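PDB 3GMG: uncharacterized protein Rv1825/MT1873, which is of unknown function but belongs to the UPF0749 (DUF881) family and is probably associated with the cell membrane of Mycobacterium tuberculosis. Local coordinates for residues P47-E52 against D127-V132; D56-L61 against T84-V89. All blocks are in the same frame, centred on the assembly; numbering follows the deposited sequence.

Contact 1: P47-E52 against D127-V132; sequences PGVAPE and DGVKRV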
loop_
_atom_site.group_PDB
_atom_site.type_symbol
_atom_site.label_atom_id
_atom_site.label_comp_id
_atom_site.label_asym_id
_atom_site.label_seq_id
_atom_site.Cartn_x
_atom_site.Cartn_y
_atom_site.Cartn_z
ATOM N N PRO A 47 -10.697 26.135 8.531
ATOM C CA PRO A 47 -10.754 24.746 8.065
ATOM C C PRO A 47 -10.721 23.775 9.236
ATOM O O PRO A 47 -10.143 24.076 10.292
ATOM C CB PRO A 47 -9.476 24.615 7.252
ATOM C CG PRO A 47 -8.516 25.535 7.973
ATOM C CD PRO A 47 -9.338 26.688 8.393
ATOM N N GLY A 48 -11.337 22.614 9.047
ATOM C CA GLY A 48 -11.319 21.567 10.054
ATOM C C GLY A 48 -11.047 20.153 9.580
ATOM O O GLY A 48 -11.029 19.252 10.401
ATOM N N VAL A 49 -10.798 19.944 8.280
ATOM C CA VAL A 49 -10.660 18.574 7.762
ATOM C C VAL A 49 -9.227 18.123 7.936
ATOM O O VAL A 49 -8.310 18.658 7.306
ATOM C CB VAL A 49 -11.125 18.450 6.284
ATOM C CG1 VAL A 49 -10.762 17.064 5.698
ATOM C CG2 VAL A 49 -12.612 18.710 6.170
ATOM N N ALA A 50 -9.042 17.127 8.800
ATOM C CA ALA A 50 -7.723 16.609 9.130
ATOM C C ALA A 50 -7.277 15.508 8.169
ATOM O O ALA A 50 -8.104 14.962 7.418
ATOM C CB ALA A 50 -7.713 16.073 10.569
ATOM N N PRO A 51 -5.985 15.155 8.195
ATOM C CA PRO A 51 -5.471 14.062 7.356
ATOM C C PRO A 51 -6.306 12.782 7.414
ATOM O O PRO A 51 -6.485 12.123 6.386
ATOM C CB PRO A 51 -4.066 13.818 7.906
ATOM C CG PRO A 51 -3.678 15.116 8.518
ATOM C CD PRO A 51 -4.906 15.795 8.980
ATOM N N GLU A 52 -6.815 12.453 8.595
ATOM C CA GLU A 52 -7.554 11.215 8.811
ATOM C C GLU A 52 -8.777 11.138 7.910
ATOM O O GLU A 52 -9.131 10.061 7.404
ATOM C CB GLU A 52 -7.984 11.119 10.288
ATOM C CG GLU A 52 -6.847 10.777 11.265
ATOM C CD GLU A 52 -5.897 11.933 11.604
ATOM O OE1 GLU A 52 -4.828 11.634 12.185
ATOM O OE2 GLU A 52 -6.190 13.120 11.315
ATOM N N ASP A 127 -19.310 12.268 6.862
ATOM C CA ASP A 127 -19.757 12.706 8.183
ATOM C C ASP A 127 -18.669 13.483 8.905
ATOM O O ASP A 127 -18.976 14.460 9.614
ATOM C CB ASP A 127 -20.265 11.523 9.013
ATOM C CG ASP A 127 -21.694 11.163 8.681
ATOM O OD1 ASP A 127 -22.384 11.930 7.978
ATOM O OD2 ASP A 127 -22.154 10.103 9.154
ATOM N N GLY A 128 -17.410 13.098 8.697
ATOM C CA GLY A 128 -16.271 13.846 9.246
ATOM C C GLY A 128 -16.151 15.246 8.677
ATOM O O GLY A 128 -15.781 16.199 9.380
ATOM N N VAL A 129 -16.425 15.378 7.386
ATOM C CA VAL A 129 -16.429 16.681 6.754
ATOM C C VAL A 129 -17.535 17.550 7.340
ATOM O O VAL A 129 -17.306 18.722 7.696
ATOM C CB VAL A 129 -16.607 16.556 5.227
ATOM C CG1 VAL A 129 -16.870 17.915 4.611
ATOM C CG2 VAL A 129 -15.380 15.869 4.587
ATOM N N LYS A 130 -18.727 16.981 7.454
ATOM C CA LYS A 130 -19.874 17.708 7.955
ATOM C C LYS A 130 -19.662 18.172 9.388
ATOM O O LYS A 130 -20.078 19.287 9.747
ATOM C CB LYS A 130 -21.138 16.847 7.875
ATOM C CG LYS A 130 -21.670 16.627 6.486
ATOM C CD LYS A 130 -22.860 15.683 6.528
ATOM C CE LYS A 130 -23.547 15.533 5.193
ATOM N NZ LYS A 130 -24.564 14.424 5.207
ATOM N N ARG A 131 -19.014 17.352 10.206
ATOM C CA ARG A 131 -18.944 17.670 11.639
ATOM C C ARG A 131 -18.023 18.853 11.912
ATOM O O ARG A 131 -18.118 19.483 12.964
ATOM C CB ARG A 131 -18.564 16.444 12.473
ATOM C CG ARG A 131 -17.105 16.176 12.687
ATOM C CD ARG A 131 -16.928 15.124 13.807
ATOM N NE ARG A 131 -17.888 14.023 13.657
ATOM C CZ ARG A 131 -17.669 12.877 13.000
ATOM N NH1 ARG A 131 -16.493 12.606 12.433
ATOM N NH2 ARG A 131 -18.641 11.972 12.922
ATOM N N VAL A 132 -17.128 19.152 10.971
ATOM C CA VAL A 132 -16.229 20.300 11.106
ATOM C C VAL A 132 -16.712 21.502 10.285
ATOM O O VAL A 132 -15.957 22.450 10.079
ATOM C CB VAL A 132 -14.731 19.912 10.811
ATOM C CG1 VAL A 132 -14.243 18.852 11.776
ATOM C CG2 VAL A 132 -14.536 19.438 9.359
#

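Contact 2: D56-L61 against T84-V89; sequences DVINEL and TWVVGV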
loop_
_atom_site.group_PDB
_atom_site.type_symbol
_atom_site.label_atom_id
_atom_site.label_comp_id
_atom_site.label_asym_id
_atom_site.label_seq_id
_atom_site.Cartn_x
_atom_site.Cartn_y
_atom_site.Cartn_z
ATOM N N ASP A 56 -9.603 8.458 4.992
ATOM C CA ASP A 56 -10.916 7.781 4.923
ATOM C C ASP A 56 -11.578 7.909 3.536
ATOM O O ASP A 56 -12.175 6.951 3.028
ATOM C CB ASP A 56 -11.891 8.319 5.982
ATOM C CG ASP A 56 -11.527 7.909 7.413
ATOM O OD1 ASP A 56 -10.683 7.015 7.622
ATOM O OD2 ASP A 56 -12.109 8.521 8.339
ATOM N N VAL A 57 -11.489 9.086 2.910
ATOM C CA VAL A 57 -12.045 9.267 1.568
ATOM C C VAL A 57 -11.389 8.261 0.618
ATOM O O VAL A 57 -12.062 7.574 -0.154
ATOM C CB VAL A 57 -11.809 10.712 1.028
ATOM C CG1 VAL A 57 -12.110 10.784 -0.480
ATOM C CG2 VAL A 57 -12.639 11.741 1.773
ATOM N N ILE A 58 -10.075 8.184 0.666
ATOM C CA ILE A 58 -9.314 7.318 -0.238
ATOM C C ILE A 58 -9.702 5.859 -0.002
ATOM O O ILE A 58 -9.943 5.107 -0.948
ATOM C CB ILE A 58 -7.795 7.510 -0.040
ATOM C CG1 ILE A 58 -7.362 8.917 -0.470
ATOM C CG2 ILE A 58 -6.994 6.476 -0.838
ATOM C CD1 ILE A 58 -5.971 9.267 0.015
ATOM N N ASN A 59 -9.764 5.463 1.260
ATOM C CA ASN A 59 -10.052 4.064 1.574
ATOM C C ASN A 59 -11.489 3.684 1.258
ATOM O O ASN A 59 -11.764 2.550 0.845
ATOM C CB ASN A 59 -9.720 3.768 3.041
ATOM C CG ASN A 59 -8.227 3.627 3.280
ATOM O OD1 ASN A 59 -7.494 3.210 2.378
ATOM N ND2 ASN A 59 -7.775 3.945 4.487
ATOM N N GLU A 60 -12.428 4.610 1.421
ATOM C CA GLU A 60 -13.811 4.368 1.023
ATOM C C GLU A 60 -13.905 4.162 -0.495
ATOM O O GLU A 60 -14.595 3.268 -0.978
ATOM C CB GLU A 60 -14.740 5.505 1.479
ATOM C CG GLU A 60 -14.965 5.475 2.980
ATOM C CD GLU A 60 -15.588 6.730 3.530
ATOM O OE1 GLU A 60 -16.306 7.425 2.783
ATOM O OE2 GLU A 60 -15.336 7.022 4.722
ATOM N N LEU A 61 -13.208 4.993 -1.262
ATOM C CA LEU A 61 -13.217 4.870 -2.713
ATOM C C LEU A 61 -12.572 3.556 -3.159
ATOM O O LEU A 61 -13.079 2.898 -4.063
ATOM C CB LEU A 61 -12.526 6.072 -3.383
ATOM C CG LEU A 61 -13.266 7.409 -3.228
ATOM C CD1 LEU A 61 -12.323 8.546 -3.654
ATOM C CD2 LEU A 61 -14.571 7.408 -4.019
ATOM N N THR A 84 0.472 5.808 -0.762
ATOM C CA THR A 84 0.159 7.208 -0.537
ATOM C C THR A 84 -0.106 7.465 0.936
ATOM O O THR A 84 -0.792 6.687 1.589
ATOM C CB THR A 84 -1.054 7.650 -1.376
ATOM O OG1 THR A 84 -0.639 7.799 -2.736
ATOM C CG2 THR A 84 -1.620 8.976 -0.864
ATOM N N TRP A 85 0.464 8.554 1.441
ATOM C CA TRP A 85 0.285 8.964 2.833
ATOM C C TRP A 85 -0.236 10.382 2.874
ATOM O O TRP A 85 -0.002 11.159 1.949
ATOM C CB TRP A 85 1.603 8.861 3.630
ATOM C CG TRP A 85 2.833 9.457 2.956
ATOM C CD1 TRP A 85 3.788 8.776 2.251
ATOM C CD2 TRP A 85 3.242 10.839 2.941
ATOM N NE1 TRP A 85 4.754 9.640 1.790
ATOM C CE2 TRP A 85 4.444 10.911 2.197
ATOM C CE3 TRP A 85 2.708 12.018 3.480
ATOM C CZ2 TRP A 85 5.121 12.118 1.979
ATOM C CZ3 TRP A 85 3.375 13.221 3.252
ATOM C CH2 TRP A 85 4.574 13.256 2.519
ATOM N N VAL A 86 -0.950 10.700 3.946
ATOM C CA VAL A 86 -1.444 12.053 4.180
ATOM C C VAL A 86 -1.056 12.483 5.592
ATOM O O VAL A 86 -1.362 11.789 6.562
ATOM C CB VAL A 86 -2.977 12.136 4.036
ATOM C CG1 VAL A 86 -3.445 13.590 4.125
ATOM C CG2 VAL A 86 -3.435 11.483 2.724
ATOM N N VAL A 87 -0.396 13.629 5.687
ATOM C CA VAL A 87 -0.062 14.220 6.992
ATOM C C VAL A 87 -0.450 15.689 6.971
ATOM O O VAL A 87 -0.963 16.196 5.972
ATOM C CB VAL A 87 1.442 14.061 7.342
ATOM C CG1 VAL A 87 1.841 12.596 7.371
ATOM C CG2 VAL A 87 2.314 14.843 6.380
ATOM N N GLY A 88 -0.241 16.368 8.092
ATOM C CA GLY A 88 -0.495 17.781 8.180
ATOM C C GLY A 88 -1.640 18.126 9.096
ATOM O O GLY A 88 -1.933 17.407 10.048
ATOM N N VAL A 89 -2.297 19.233 8.791
ATOM C CA VAL A 89 -3.329 19.791 9.649
ATOM C C VAL A 89 -4.454 20.339 8.781
ATOM O O VAL A 89 -4.266 20.524 7.578
ATOM C CB VAL A 89 -2.755 20.932 10.527
ATOM C CG1 VAL A 89 -1.746 20.375 11.542
ATOM C CG2 VAL A 89 -2.107 22.031 9.663
#

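Contact 1: P47-E52 against D127-V132
Val132, at the C-terminal end of helix 125-131, lies against the backbone of Gly48 in the loop that leads into helix 51-63. The fit begins at its CB, 3.9 Å from Gly48 CA. From there both methyls sit against the carbonyl group of the glycine. CG1, anti to its own carbonyl carbon (chi1 -61°), is the nearer to the oxygen, 3.5 Å from Gly48 O. CG2 is the nearer to the carbon, 3.6 Å from Gly48 C, and the same Val132 CG2 also meets Val49 CG2 at 3.8 Å. The two valine side chains cross at about a right angle. With no side chain on Gly48, the alpha carbons of Gly48 and Val132 come within 5.2 Å of each other.

Val49 is buried and uses one methyl twice: its CG2 also touches Val129 CG2 at 4.3 Å, one turn back along helix 125-131. Val49 CG2 thus touches both Val129 and Val132. On the loop's own side, Asp44 OD1 is hydrogen-bonded to Gly48 N and Asp44 OD2 to Val49 N.

No hydrogen bond or salt bridge spans the two segments, so the contact itself is apolar and nondirectional, resting on dispersion and shape fit; the backbone N-H groups of the loop are tied separately, to Asp44.

Contact 2: D56-L61 against T84-V89
Ile58 of helix 51-63 points its side chain at Thr84 and Val86, joining the helix to the edge of a three-stranded antiparallel beta meander (86-87, 92-95, 98-100). The contact is small, 69 Å² summed over both sides, and the nearest alpha carbons, Ile58 and Thr84, are 9.5 Å apart, so side chains must bridge the gap. Ile58 does so by extension: CG1 leaves anti to the carbonyl carbon (chi1 -66°), and CD1 then continues anti to CA (chi2 166°). That single methyl makes the nearest approaches to the other segment, reaching Thr84 CG2 at 4.4 Å and Val86 on its CG2 branch. Both distances are loose van der Waals separations, consistent with light apolar packing, with no hydrogen bond between the segments.

The next shell surrounds these partners. Ile58, which is buried, also rests on Val80, while Thr84 and the buried Val86 both lie against Val95 of the neighbouring strand. Thr84 divides its two branches: its CG2 is anti to the backbone N and faces the helix, and its OG1 is hydrogen-bonded to Asp96 OD2 and to Gly81 N. The other carboxylate oxygen, Asp96 OD1, bonds to Trp85 N, so one aspartate clasps two consecutive residues. Through backbone bonds Val87 pairs with Thr94 of strand 92-95, and Trp85 with Asp96 just after it.

On other sides of the helix, Leu61 packs on Leu115 and Met119 of helix 112-119, and Val57 on Ala125, whose N is bonded to Glu60 OE2. Within the segment, the helical bonds Glu60 N to Asp56 O and Leu61 N to Val57 O both span Ile58, whose CD1 finally stops 4.3 Å from Val86 CG2.

Contact 1 and contact 2 have centres about 12 Å apart and share helix 51-63: residues 47-52 are its entry loop plus its first two helical residues, and residues 56-61 its middle. Both segments of contact 2 fall between those of contact 1 in sequence. Helix 51-63 and its entry loop touch both helix 125-131 and the 84-89 segment, with the entry loop serving contact 1 and Ile58 contact 2. The two contacts also touch directly, where Pro51 CG lies 3.3 Å from Gly88 O. All four segments belong to the DUF881 part of the protein, toward the C-terminus of the full-length chain.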